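Local coordinates for proton-dependent oligopeptide transporter family protein (Xanthomonas campestris, PDB 6EI3) that probably carries small peptides across the bacterial membrane together with protons, as a member of the POT branch of the major facilitator superfamily, at residues H90-L95 with L107-F112; R22-Q27 with L158-L163; G266-L271 with G285-L290. One frame throughout, in Å; residues are numbered along the deposited sequence.

Interaction 1. Residues H90-L95 with L107-F112; sequences HACLAL and LGLIAF. With 78M ((2S)-2,3-dihydroxypropyl(7Z)-pentadec-7-enoate), chain R.
The imidazole of H90 takes the end of I110 over one face: CD1 sits 3.9 Å from the ring centroid, only 9° off the ring normal, which is a CH-pi contact almost over the middle of the ring. At the other flat group, F112, atom C3 of a lipid, 78M of chain R, approaches the ring obliquely, with CE1 3.7 Å from it. The motif is an antiparallel helix hairpin of the membrane bundle, in which the end of helix 62-95 turns back into helix 100-117; the two short axes run at 166° and come within 8.7 Å. I110 suits its place because its unbranched arm is long enough to reach two neighbours. Its CG1 lies beside the backbone N, opposite the carbonyl carbon (chi1 -72°), and this sends CD1 across the gap, where it also meets CD1 of L93 tip to tip at 3.5 Å. L93 and L107 cross at about a right angle, with L93 CD2 4.1 Å from L107 CD2. Leucine serves here because its fork gives one methyl to each partner. M21 of helix 4-22 touches H90, L93 and L107, while P175 and M179 of helix 168-188 pack on the histidine, so this part of the hairpin is buried between other helices. G108 and F112 of helix 100-117 meet the bound lipid, and F61 meets the F112 ring edge-to-face. G108 has no side chain, and the acyl chain can lie directly on its backbone, CA being 3.4 Å from the double-bond carbon C8 of the chain R lipid. Elsewhere along the hairpin interface, C92 and L109 make a smaller apolar contact, SG to CD1 at 4.1 Å.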
loop_
_atom_site.group_PDB
_atom_site.type_symbol
_atom_site.label_atom_id
_atom_site.label_comp_id
_atom_site.label_asym_id
_atom_site.label_seq_id
_atom_site.Cartn_x
_atom_site.Cartn_y
_atom_site.Cartn_z
ATOM N N HIS A 90 14.964 -2.780 -13.219
ATOM C CA HIS A 90 14.614 -1.929 -14.360
ATOM C C HIS A 90 15.373 -2.364 -15.610
ATOM O O HIS A 90 14.768 -2.433 -16.671
ATOM C CB HIS A 90 14.864 -0.456 -14.068
ATOM C CG HIS A 90 13.751 0.207 -13.337
ATOM N ND1 HIS A 90 12.548 0.484 -13.955
ATOM C CD2 HIS A 90 13.713 0.680 -12.072
ATOM C CE1 HIS A 90 11.800 1.076 -13.043
ATOM N NE2 HIS A 90 12.464 1.217 -11.889
ATOM N N ALA A 91 16.661 -2.730 -15.470
ATOM C CA ALA A 91 17.512 -3.249 -16.559
ATOM C C ALA A 91 16.987 -4.617 -17.055
ATOM O O ALA A 91 17.129 -4.941 -18.231
ATOM C CB ALA A 91 18.944 -3.404 -16.077
ATOM N N CYS A 92 16.383 -5.418 -16.157
ATOM C CA CYS A 92 15.811 -6.696 -16.541
ATOM C C CYS A 92 14.589 -6.488 -17.421
ATOM O O CYS A 92 14.437 -7.210 -18.409
ATOM C CB CYS A 92 15.500 -7.559 -15.330
ATOM S SG CYS A 92 16.950 -8.357 -14.603
ATOM N N LEU A 93 13.775 -5.445 -17.136
ATOM C CA LEU A 93 12.617 -5.153 -17.970
ATOM C C LEU A 93 13.026 -4.776 -19.425
ATOM O O LEU A 93 12.215 -4.949 -20.340
ATOM C CB LEU A 93 11.668 -4.113 -17.358
ATOM C CG LEU A 93 11.180 -4.278 -15.906
ATOM C CD1 LEU A 93 10.210 -3.193 -15.558
ATOM C CD2 LEU A 93 10.540 -5.651 -15.632
ATOM N N ALA A 94 14.306 -4.340 -19.631
ATOM C CA ALA A 94 14.916 -3.979 -20.926
ATOM C C ALA A 94 15.533 -5.200 -21.603
ATOM O O ALA A 94 15.180 -5.516 -22.733
ATOM C CB ALA A 94 15.988 -2.911 -20.716
ATOM N N LEU A 95 16.451 -5.884 -20.908
ATOM C CA LEU A 95 17.145 -7.086 -21.366
ATOM C C LEU A 95 16.178 -8.249 -21.660
ATOM O O LEU A 95 16.505 -9.109 -22.477
ATOM C CB LEU A 95 18.143 -7.544 -20.274
ATOM C CG LEU A 95 19.593 -7.024 -20.312
ATOM C CD1 LEU A 95 19.671 -5.514 -20.084
ATOM C CD2 LEU A 95 20.427 -7.694 -19.215
ATOM N N LEU A 107 10.581 -7.547 -12.360
ATOM C CA LEU A 107 9.519 -7.071 -11.453
ATOM C C LEU A 107 9.800 -7.440 -10.013
ATOM O O LEU A 107 9.514 -6.640 -9.139
ATOM C CB LEU A 107 8.133 -7.603 -11.836
ATOM C CG LEU A 107 7.535 -7.148 -13.157
ATOM C CD1 LEU A 107 6.260 -7.921 -13.437
ATOM C CD2 LEU A 107 7.244 -5.663 -13.159
ATOM N N GLY A 108 10.317 -8.657 -9.784
ATOM C CA GLY A 108 10.696 -9.145 -8.459
ATOM C C GLY A 108 11.787 -8.288 -7.822
ATOM O O GLY A 108 11.693 -7.910 -6.656
ATOM N N LEU A 109 12.812 -7.943 -8.605
ATOM C CA LEU A 109 13.933 -7.106 -8.173
ATOM C C LEU A 109 13.494 -5.663 -7.901
ATOM O O LEU A 109 13.972 -5.053 -6.939
ATOM C CB LEU A 109 15.070 -7.166 -9.216
ATOM C CG LEU A 109 15.775 -8.529 -9.395
ATOM C CD1 LEU A 109 16.782 -8.474 -10.540
ATOM C CD2 LEU A 109 16.440 -9.035 -8.087
ATOM N N ILE A 110 12.543 -5.137 -8.712
ATOM C CA ILE A 110 11.969 -3.796 -8.519
ATOM C C ILE A 110 11.167 -3.788 -7.247
ATOM O O ILE A 110 11.353 -2.887 -6.451
ATOM C CB ILE A 110 11.123 -3.313 -9.736
ATOM C CG1 ILE A 110 12.068 -2.962 -10.911
ATOM C CG2 ILE A 110 10.257 -2.070 -9.365
ATOM C CD1 ILE A 110 11.370 -2.838 -12.241
ATOM N N ALA A 111 10.305 -4.820 -7.024
ATOM C CA ALA A 111 9.485 -4.922 -5.810
ATOM C C ALA A 111 10.378 -4.927 -4.555
ATOM O O ALA A 111 10.108 -4.219 -3.591
ATOM C CB ALA A 111 8.657 -6.201 -5.855
ATOM N N PHE A 112 11.440 -5.730 -4.593
ATOM C CA PHE A 112 12.412 -5.874 -3.515
ATOM C C PHE A 112 13.146 -4.573 -3.239
ATOM O O PHE A 112 13.262 -4.175 -2.073
ATOM C CB PHE A 112 13.416 -6.983 -3.881
ATOM C CG PHE A 112 14.386 -7.402 -2.798
ATOM C CD1 PHE A 112 13.973 -8.212 -1.750
ATOM C CD2 PHE A 112 15.733 -7.071 -2.884
ATOM C CE1 PHE A 112 14.882 -8.653 -0.785
ATOM C CE2 PHE A 112 16.648 -7.538 -1.933
ATOM C CZ PHE A 112 16.212 -8.312 -0.882
HETATM O O21 78M R . 11.690 -11.010 5.616
HETATM C C20 78M R . 12.684 -11.874 5.080
HETATM C C18 78M R . 12.524 -12.021 3.586
HETATM O O19 78M R . 11.410 -12.871 3.290
HETATM C C17 78M R . 13.782 -12.518 2.910
HETATM O O2 78M R . 13.478 -12.419 1.498
HETATM C C1 78M R . 14.408 -12.788 0.611
HETATM O O1 78M R . 15.581 -12.901 0.860
HETATM C C2 78M R . 13.782 -13.104 -0.713
HETATM C C3 78M R . 14.094 -12.098 -1.806
HETATM C C4 78M R . 14.460 -12.787 -3.110
HETATM C C5 78M R . 14.296 -11.935 -4.350
HETATM C C6 78M R . 12.868 -11.870 -4.888
HETATM C C7 78M R . 12.889 -11.353 -6.288
HETATM C C8 78M R . 12.366 -11.895 -7.378
HETATM C C9 78M R . 11.530 -13.132 -7.530
HETATM C C10 78M R . 10.728 -13.033 -8.826
HETATM C C11 78M R . 10.169 -14.345 -9.338
HETATM C C12 78M R . 10.075 -14.392 -10.852
HETATM C C13 78M R . 9.586 -15.717 -11.406
HETATM C C15 78M R . 9.156 -17.086 -13.489
HETATM C C14 78M R . 9.881 -15.908 -12.884
#

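Interaction 2. Residues R22-Q27 with L158-L163; sequences RNILVQ and LIPLAL. With 78M ((2S)-2,3-dihydroxypropyl(7Z)-pentadec-7-enoate), chain L; 78M ((2S)-2,3-dihydroxypropyl(7Z)-pentadec-7-enoate), chain I.
I24 lays its CG2 methyl over the ring of P160, 3.6 Å from the proline CG and equally close to the proline N. The contact belongs to the helical bundle of the major facilitator fold: the short turn between helices 4-22 and 25-30 packs against helix 137-165 where that helix is kinked. Proline fits the kink because its nitrogen carries no hydrogen to give to the turn before. The isoleucine spreads over three residues. With chi1 at 56°, CG1 stands between the backbone N and the carbonyl carbon, a crowded position that places CG2 on the proline and carries CD1 to CG2 of I159, 3.9 Å away; these two side chains cross at about a right angle. L163, one turn beyond P160, extends CD2 to both I24 CB and Q27 CG. The amide of Q27 has a different task, its OE1 being hydrogen-bonded to S329. On the opposite flank of helix 137-165, L158 and L161 meet the tails of two bound lipids, so branched apolar side chains serve both the protein core and the lipid. At the end of helix 4-22, R22 grips N23 side-on in the plane of its guanidinium group: NE and NH2 both donate to OD1, and the NE bond measures 2.8 Å with an N-H...O angle of 156°.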
loop_
_atom_site.group_PDB
_atom_site.type_symbol
_atom_site.label_atom_id
_atom_site.label_comp_id
_atom_site.label_asym_id
_atom_site.label_seq_id
_atom_site.Cartn_x
_atom_site.Cartn_y
_atom_site.Cartn_z
ATOM N N ARG A 22 4.773 1.333 -12.807
ATOM C CA ARG A 22 3.596 0.679 -12.218
ATOM C C ARG A 22 2.280 0.944 -12.984
ATOM O O ARG A 22 1.500 0.008 -13.206
ATOM C CB ARG A 22 3.480 1.072 -10.746
ATOM C CG ARG A 22 2.709 0.081 -9.865
ATOM C CD ARG A 22 1.207 0.282 -9.832
ATOM N NE ARG A 22 0.767 1.674 -9.667
ATOM C CZ ARG A 22 0.513 2.260 -8.499
ATOM N NH1 ARG A 22 0.711 1.605 -7.360
ATOM N NH2 ARG A 22 0.072 3.506 -8.459
ATOM N N ASN A 23 2.069 2.208 -13.406
ATOM C CA ASN A 23 0.860 2.704 -14.069
ATOM C C ASN A 23 0.748 2.302 -15.552
ATOM O O ASN A 23 -0.325 2.471 -16.121
ATOM C CB ASN A 23 0.707 4.248 -13.863
ATOM C CG ASN A 23 0.507 4.616 -12.400
ATOM O OD1 ASN A 23 0.556 3.766 -11.507
ATOM N ND2 ASN A 23 0.322 5.885 -12.101
ATOM N N ILE A 24 1.796 1.696 -16.155
ATOM C CA ILE A 24 1.688 1.166 -17.528
ATOM C C ILE A 24 1.768 -0.357 -17.535
ATOM O O ILE A 24 1.604 -0.965 -18.588
ATOM C CB ILE A 24 2.698 1.759 -18.552
ATOM C CG1 ILE A 24 4.161 1.579 -18.099
ATOM C CG2 ILE A 24 2.376 3.184 -18.872
ATOM C CD1 ILE A 24 5.154 1.269 -19.213
ATOM N N LEU A 25 2.063 -0.976 -16.388
ATOM C CA LEU A 25 2.296 -2.421 -16.330
ATOM C C LEU A 25 1.150 -3.280 -16.914
ATOM O O LEU A 25 1.415 -4.143 -17.750
ATOM C CB LEU A 25 2.664 -2.882 -14.893
ATOM C CG LEU A 25 3.068 -4.385 -14.728
ATOM C CD1 LEU A 25 4.246 -4.755 -15.670
ATOM C CD2 LEU A 25 3.495 -4.682 -13.277
ATOM N N VAL A 26 -0.097 -3.063 -16.471
ATOM C CA VAL A 26 -1.251 -3.829 -16.952
ATOM C C VAL A 26 -1.533 -3.568 -18.456
ATOM O O VAL A 26 -1.740 -4.525 -19.205
ATOM C CB VAL A 26 -2.481 -3.611 -16.038
ATOM C CG1 VAL A 26 -3.744 -4.211 -16.647
ATOM C CG2 VAL A 26 -2.234 -4.260 -14.685
ATOM N N GLN A 27 -1.511 -2.287 -18.899
ATOM C CA GLN A 27 -1.745 -1.967 -20.306
ATOM C C GLN A 27 -0.654 -2.592 -21.178
ATOM O O GLN A 27 -0.953 -3.098 -22.256
ATOM C CB GLN A 27 -1.839 -0.450 -20.528
ATOM C CG GLN A 27 -2.248 -0.094 -21.977
ATOM C CD GLN A 27 -3.222 1.052 -22.091
ATOM O OE1 GLN A 27 -3.355 1.891 -21.196
ATOM N NE2 GLN A 27 -3.920 1.121 -23.218
ATOM N N LEU A 158 2.654 11.010 -19.122
ATOM C CA LEU A 158 3.733 10.851 -20.108
ATOM C C LEU A 158 4.075 9.398 -20.509
ATOM O O LEU A 158 4.120 9.099 -21.709
ATOM C CB LEU A 158 4.999 11.589 -19.603
ATOM C CG LEU A 158 6.319 11.414 -20.373
ATOM C CD1 LEU A 158 6.249 12.051 -21.780
ATOM C CD2 LEU A 158 7.471 12.058 -19.618
ATOM N N ILE A 159 4.372 8.527 -19.524
ATOM C CA ILE A 159 4.816 7.153 -19.763
ATOM C C ILE A 159 3.790 6.336 -20.609
ATOM O O ILE A 159 4.230 5.692 -21.553
ATOM C CB ILE A 159 5.273 6.431 -18.459
ATOM C CG1 ILE A 159 6.322 7.282 -17.697
ATOM C CG2 ILE A 159 5.831 5.039 -18.769
ATOM C CD1 ILE A 159 7.656 7.659 -18.532
ATOM N N PRO A 160 2.460 6.418 -20.392
ATOM C CA PRO A 160 1.524 5.704 -21.285
ATOM C C PRO A 160 1.587 6.145 -22.747
ATOM O O PRO A 160 1.341 5.315 -23.629
ATOM C CB PRO A 160 0.161 5.973 -20.646
ATOM C CG PRO A 160 0.484 6.247 -19.176
ATOM C CD PRO A 160 1.724 7.082 -19.295
ATOM N N LEU A 161 1.951 7.429 -23.010
ATOM C CA LEU A 161 2.120 7.985 -24.360
ATOM C C LEU A 161 3.400 7.425 -24.979
ATOM O O LEU A 161 3.408 7.117 -26.165
ATOM C CB LEU A 161 2.178 9.531 -24.350
ATOM C CG LEU A 161 0.856 10.291 -24.196
ATOM C CD1 LEU A 161 1.083 11.777 -24.349
ATOM C CD2 LEU A 161 -0.177 9.853 -25.233
ATOM N N ALA A 162 4.483 7.282 -24.171
ATOM C CA ALA A 162 5.725 6.642 -24.630
ATOM C C ALA A 162 5.408 5.172 -25.009
ATOM O O ALA A 162 5.884 4.697 -26.031
ATOM C CB ALA A 162 6.779 6.673 -23.529
ATOM N N LEU A 163 4.593 4.468 -24.195
ATOM C CA LEU A 163 4.201 3.080 -24.478
ATOM C C LEU A 163 3.424 2.980 -25.785
ATOM O O LEU A 163 3.762 2.170 -26.645
ATOM C CB LEU A 163 3.354 2.474 -23.318
ATOM C CG LEU A 163 2.895 0.989 -23.518
ATOM C CD1 LEU A 163 4.085 0.008 -23.584
ATOM C CD2 LEU A 163 1.887 0.566 -22.460
HETATM O O21 78M L . 1.944 7.358 -35.280
HETATM C C20 78M L . 1.934 8.779 -35.347
HETATM C C18 78M L . 1.095 9.364 -34.235
HETATM O O19 78M L . 0.750 10.723 -34.525
HETATM C C17 78M L . 1.754 9.252 -32.879
HETATM O O2 78M L . 2.627 10.389 -32.673
HETATM C C1 78M L . 3.946 10.175 -32.631
HETATM O O1 78M L . 4.480 9.169 -33.020
HETATM C C2 78M L . 4.668 11.353 -32.038
HETATM C C3 78M L . 5.392 11.055 -30.726
HETATM C C4 78M L . 4.475 11.003 -29.517
HETATM C C5 78M L . 5.088 11.552 -28.234
HETATM C C6 78M L . 5.654 10.494 -27.286
HETATM C C7 78M L . 5.842 10.996 -25.874
HETATM C C8 78M L . 6.928 11.538 -25.329
HETATM C C9 78M L . 8.252 11.816 -25.991
HETATM C C10 78M L . 9.344 12.344 -25.050
HETATM C C11 78M L . 10.307 11.275 -24.541
HETATM C C12 78M L . 11.592 11.785 -23.881
HETATM C C13 78M L . 11.442 12.512 -22.543
HETATM C C15 78M L . 10.994 12.354 -20.045
HETATM C C14 78M L . 10.999 11.635 -21.374
HETATM O O21 78M I . -0.585 11.166 -29.203
HETATM C C20 78M I . -0.610 11.122 -30.627
HETATM C C18 78M I . -0.362 12.488 -31.223
HETATM O O19 78M I . -0.728 12.479 -32.605
HETATM C C17 78M I . 1.075 12.953 -31.087
HETATM O O2 78M I . 1.497 12.832 -29.704
HETATM C C1 78M I . 1.256 13.845 -28.863
HETATM O O1 78M I . 0.562 14.793 -29.130
HETATM C C2 78M I . 1.954 13.637 -27.551
HETATM C C3 78M I . 2.529 14.919 -26.959
HETATM C C4 78M I . 3.111 14.726 -25.572
HETATM C C5 78M I . 4.534 15.227 -25.438
HETATM C C6 78M I . 5.197 14.849 -24.125
HETATM C C7 78M I . 5.247 15.981 -23.147
HETATM C C8 78M I . 6.329 16.513 -22.599
HETATM C C9 78M I . 7.757 16.125 -22.843
HETATM C C10 78M I . 8.726 16.704 -21.816
HETATM C C11 78M I . 10.188 16.581 -22.223
HETATM C C12 78M I . 11.175 17.064 -21.176
HETATM C C13 78M I . 11.873 15.953 -20.401
HETATM C C15 78M I . 12.750 17.114 -18.291
HETATM C C14 78M I . 11.804 16.079 -18.879
#

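Interaction 3. Residues G266-L271 with G285-L290; sequences GTWWQL and GVRALL. With 78M ((2S)-2,3-dihydroxypropyl(7Z)-pentadec-7-enoate), chain O.
A cation-pi pair stands where helix 248-270 meets helix 281-306. The guanidinium of R287 lies over the six-membered ring of W268, with CZ 4.6 Å from the ring centroid and 10° off its normal. The arginine chain is bent at chi3 (-67°), which turns the guanidinium over the indole; the planes are 72° apart, and NH1 comes down on the ring, 3.5 Å from CH2. On the opposite face lies the glycerol end of a lipid, 78M of chain O, whose C17 is 3.5 Å from CD2. Tryptophan suits this place, offering flat faces to a charge on one side and a lipid headgroup on the other. Helix 248-270 is probably one of the two extra helices that bacterial POT transporters insert between their six-helix halves, and 281-306 the first helix of the second half. L271 lays CD2 over one face of the guanidinium, while its CB is 3.5 Å from NH2. That nitrogen forms a salt bridge with E272, so the arginine keeps a charged partner. L271 CD1 packs on V286 CG1 at 3.9 Å. L290 brings CB obliquely to the indole, 3.9 Å from CE3, and CD1 to T267 CG2 at 4.1 Å.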
loop_
_atom_site.group_PDB
_atom_site.type_symbol
_atom_site.label_atom_id
_atom_site.label_comp_id
_atom_site.label_asym_id
_atom_site.label_seq_id
_atom_site.Cartn_x
_atom_site.Cartn_y
_atom_site.Cartn_z
ATOM N N GLY A 266 -2.940 -13.611 20.414
ATOM C CA GLY A 266 -2.299 -14.374 21.479
ATOM C C GLY A 266 -1.638 -13.460 22.487
ATOM O O GLY A 266 -1.663 -13.744 23.688
ATOM N N THR A 267 -1.057 -12.338 21.994
ATOM C CA THR A 267 -0.413 -11.306 22.813
ATOM C C THR A 267 -1.488 -10.551 23.591
ATOM O O THR A 267 -1.283 -10.263 24.765
ATOM C CB THR A 267 0.465 -10.392 21.951
ATOM O OG1 THR A 267 1.463 -11.191 21.313
ATOM C CG2 THR A 267 1.137 -9.273 22.754
ATOM N N TRP A 268 -2.640 -10.266 22.940
ATOM C CA TRP A 268 -3.798 -9.591 23.537
ATOM C C TRP A 268 -4.315 -10.373 24.756
ATOM O O TRP A 268 -4.688 -9.764 25.758
ATOM C CB TRP A 268 -4.924 -9.403 22.494
ATOM C CG TRP A 268 -6.132 -8.697 23.041
ATOM C CD1 TRP A 268 -7.256 -9.273 23.557
ATOM C CD2 TRP A 268 -6.302 -7.280 23.189
ATOM N NE1 TRP A 268 -8.117 -8.303 24.016
ATOM C CE2 TRP A 268 -7.562 -7.069 23.791
ATOM C CE3 TRP A 268 -5.521 -6.163 22.844
ATOM C CZ2 TRP A 268 -8.057 -5.788 24.066
ATOM C CZ3 TRP A 268 -6.024 -4.893 23.096
ATOM C CH2 TRP A 268 -7.262 -4.716 23.731
ATOM N N TRP A 269 -4.329 -11.711 24.657
ATOM C CA TRP A 269 -4.784 -12.644 25.693
ATOM C C TRP A 269 -3.964 -12.555 26.984
ATOM O O TRP A 269 -4.541 -12.592 28.071
ATOM C CB TRP A 269 -4.684 -14.087 25.168
ATOM C CG TRP A 269 -5.949 -14.683 24.630
ATOM C CD1 TRP A 269 -6.444 -14.547 23.366
ATOM C CD2 TRP A 269 -6.795 -15.629 25.293
ATOM N NE1 TRP A 269 -7.574 -15.316 23.214
ATOM C CE2 TRP A 269 -7.814 -15.991 24.381
ATOM C CE3 TRP A 269 -6.816 -16.181 26.583
ATOM C CZ2 TRP A 269 -8.837 -16.887 24.717
ATOM C CZ3 TRP A 269 -7.831 -17.065 26.912
ATOM C CH2 TRP A 269 -8.828 -17.406 25.987
ATOM N N GLN A 270 -2.622 -12.485 26.858
ATOM C CA GLN A 270 -1.670 -12.519 27.971
ATOM C C GLN A 270 -0.861 -11.231 28.177
ATOM O O GLN A 270 0.157 -11.277 28.867
ATOM C CB GLN A 270 -0.677 -13.679 27.740
ATOM C CG GLN A 270 -1.262 -15.077 27.760
ATOM C CD GLN A 270 -0.266 -16.153 27.363
ATOM O OE1 GLN A 270 -0.655 -17.217 26.902
ATOM N NE2 GLN A 270 1.037 -15.919 27.521
ATOM N N LEU A 271 -1.283 -10.097 27.591
ATOM C CA LEU A 271 -0.544 -8.837 27.698
ATOM C C LEU A 271 -0.399 -8.331 29.143
ATOM O O LEU A 271 0.636 -7.742 29.475
ATOM C CB LEU A 271 -1.136 -7.756 26.774
ATOM C CG LEU A 271 -0.399 -6.428 26.699
ATOM C CD1 LEU A 271 1.056 -6.596 26.266
ATOM C CD2 LEU A 271 -1.112 -5.488 25.804
ATOM N N GLY A 285 1.196 0.838 25.840
ATOM C CA GLY A 285 1.653 1.173 24.496
ATOM C C GLY A 285 1.480 0.046 23.497
ATOM O O GLY A 285 1.101 0.295 22.353
ATOM N N VAL A 286 1.711 -1.210 23.939
ATOM C CA VAL A 286 1.533 -2.410 23.119
ATOM C C VAL A 286 0.029 -2.703 22.985
ATOM O O VAL A 286 -0.396 -3.138 21.919
ATOM C CB VAL A 286 2.387 -3.618 23.630
ATOM C CG1 VAL A 286 2.033 -4.920 22.912
ATOM C CG2 VAL A 286 3.879 -3.322 23.482
ATOM N N ARG A 287 -0.776 -2.435 24.052
ATOM C CA ARG A 287 -2.241 -2.582 24.020
ATOM C C ARG A 287 -2.832 -1.636 22.961
ATOM O O ARG A 287 -3.698 -2.049 22.183
ATOM C CB ARG A 287 -2.869 -2.288 25.396
ATOM C CG ARG A 287 -4.323 -2.739 25.472
ATOM C CD ARG A 287 -4.861 -2.923 26.883
ATOM N NE ARG A 287 -4.248 -4.037 27.617
ATOM C CZ ARG A 287 -4.569 -5.320 27.468
ATOM N NH1 ARG A 287 -5.473 -5.687 26.566
ATOM N NH2 ARG A 287 -3.972 -6.248 28.201
ATOM N N ALA A 288 -2.351 -0.374 22.942
ATOM C CA ALA A 288 -2.761 0.651 21.993
ATOM C C ALA A 288 -2.397 0.220 20.557
ATOM O O ALA A 288 -3.230 0.350 19.656
ATOM C CB ALA A 288 -2.092 1.970 22.344
ATOM N N LEU A 289 -1.179 -0.345 20.361
ATOM C CA LEU A 289 -0.696 -0.850 19.066
ATOM C C LEU A 289 -1.585 -1.981 18.538
ATOM O O LEU A 289 -1.839 -2.031 17.338
ATOM C CB LEU A 289 0.759 -1.360 19.181
ATOM C CG LEU A 289 1.885 -0.627 18.430
ATOM C CD1 LEU A 289 1.515 -0.295 16.980
ATOM C CD2 LEU A 289 2.359 0.585 19.184
ATOM N N LEU A 290 -2.043 -2.889 19.421
ATOM C CA LEU A 290 -2.925 -3.992 19.026
ATOM C C LEU A 290 -4.321 -3.518 18.626
ATOM O O LEU A 290 -4.912 -4.074 17.701
ATOM C CB LEU A 290 -2.986 -5.100 20.071
ATOM C CG LEU A 290 -1.684 -5.862 20.312
ATOM C CD1 LEU A 290 -1.801 -6.744 21.545
ATOM C CD2 LEU A 290 -1.241 -6.672 19.050
HETATM O O21 78M O . -10.161 -4.109 20.557
HETATM C C20 78M O . -8.884 -4.723 20.618
HETATM C C18 78M O . -8.895 -6.077 19.948
HETATM O O19 78M O . -9.862 -6.926 20.570
HETATM C C17 78M O . -7.542 -6.744 19.973
HETATM O O2 78M O . -7.581 -7.759 18.943
HETATM C C1 78M O . -6.422 -8.295 18.541
HETATM O O1 78M O . -5.366 -8.109 19.089
HETATM C C2 78M O . -6.610 -9.143 17.317
HETATM C C3 78M O . -5.842 -8.628 16.107
HETATM C C4 78M O . -6.629 -8.742 14.809
HETATM C C5 78M O . -6.039 -9.695 13.783
HETATM C C6 78M O . -4.872 -9.124 12.968
HETATM C C7 78M O . -5.278 -8.754 11.578
HETATM C C8 78M O . -4.926 -9.365 10.460
HETATM C C9 78M O . -5.350 -8.980 9.071
HETATM C C10 78M O . -6.663 -9.665 8.680
HETATM C C11 78M O . -7.694 -8.746 8.047
HETATM C C12 78M O . -9.130 -9.164 8.337
HETATM C C13 78M O . -10.207 -8.192 7.873
HETATM C C15 78M O . -11.810 -7.537 6.051
HETATM C C14 78M O . -10.548 -8.276 6.396
#

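Interactions 1 and 2 are neighbours, their centres 16 Å apart, and they touch where L107 CD2 meets L25 CD2 at 3.9 Å. Along the chain, interaction 1 is nested within the 130-residue, mostly helical span that interaction 2 closes, and helices 4-22 and 168-188 pack on or adjoin both. Interaction 3 comes later in the sequence, on the other side of the chain's centre, about 39 Å from interaction 1 and 44 Å from interaction 2 between centres. All three border bound 78M lipid: acyl chain in interactions 1 and 2, the glycerol end in interaction 3. This is consistent with helix packing that borders the lipid-facing surface.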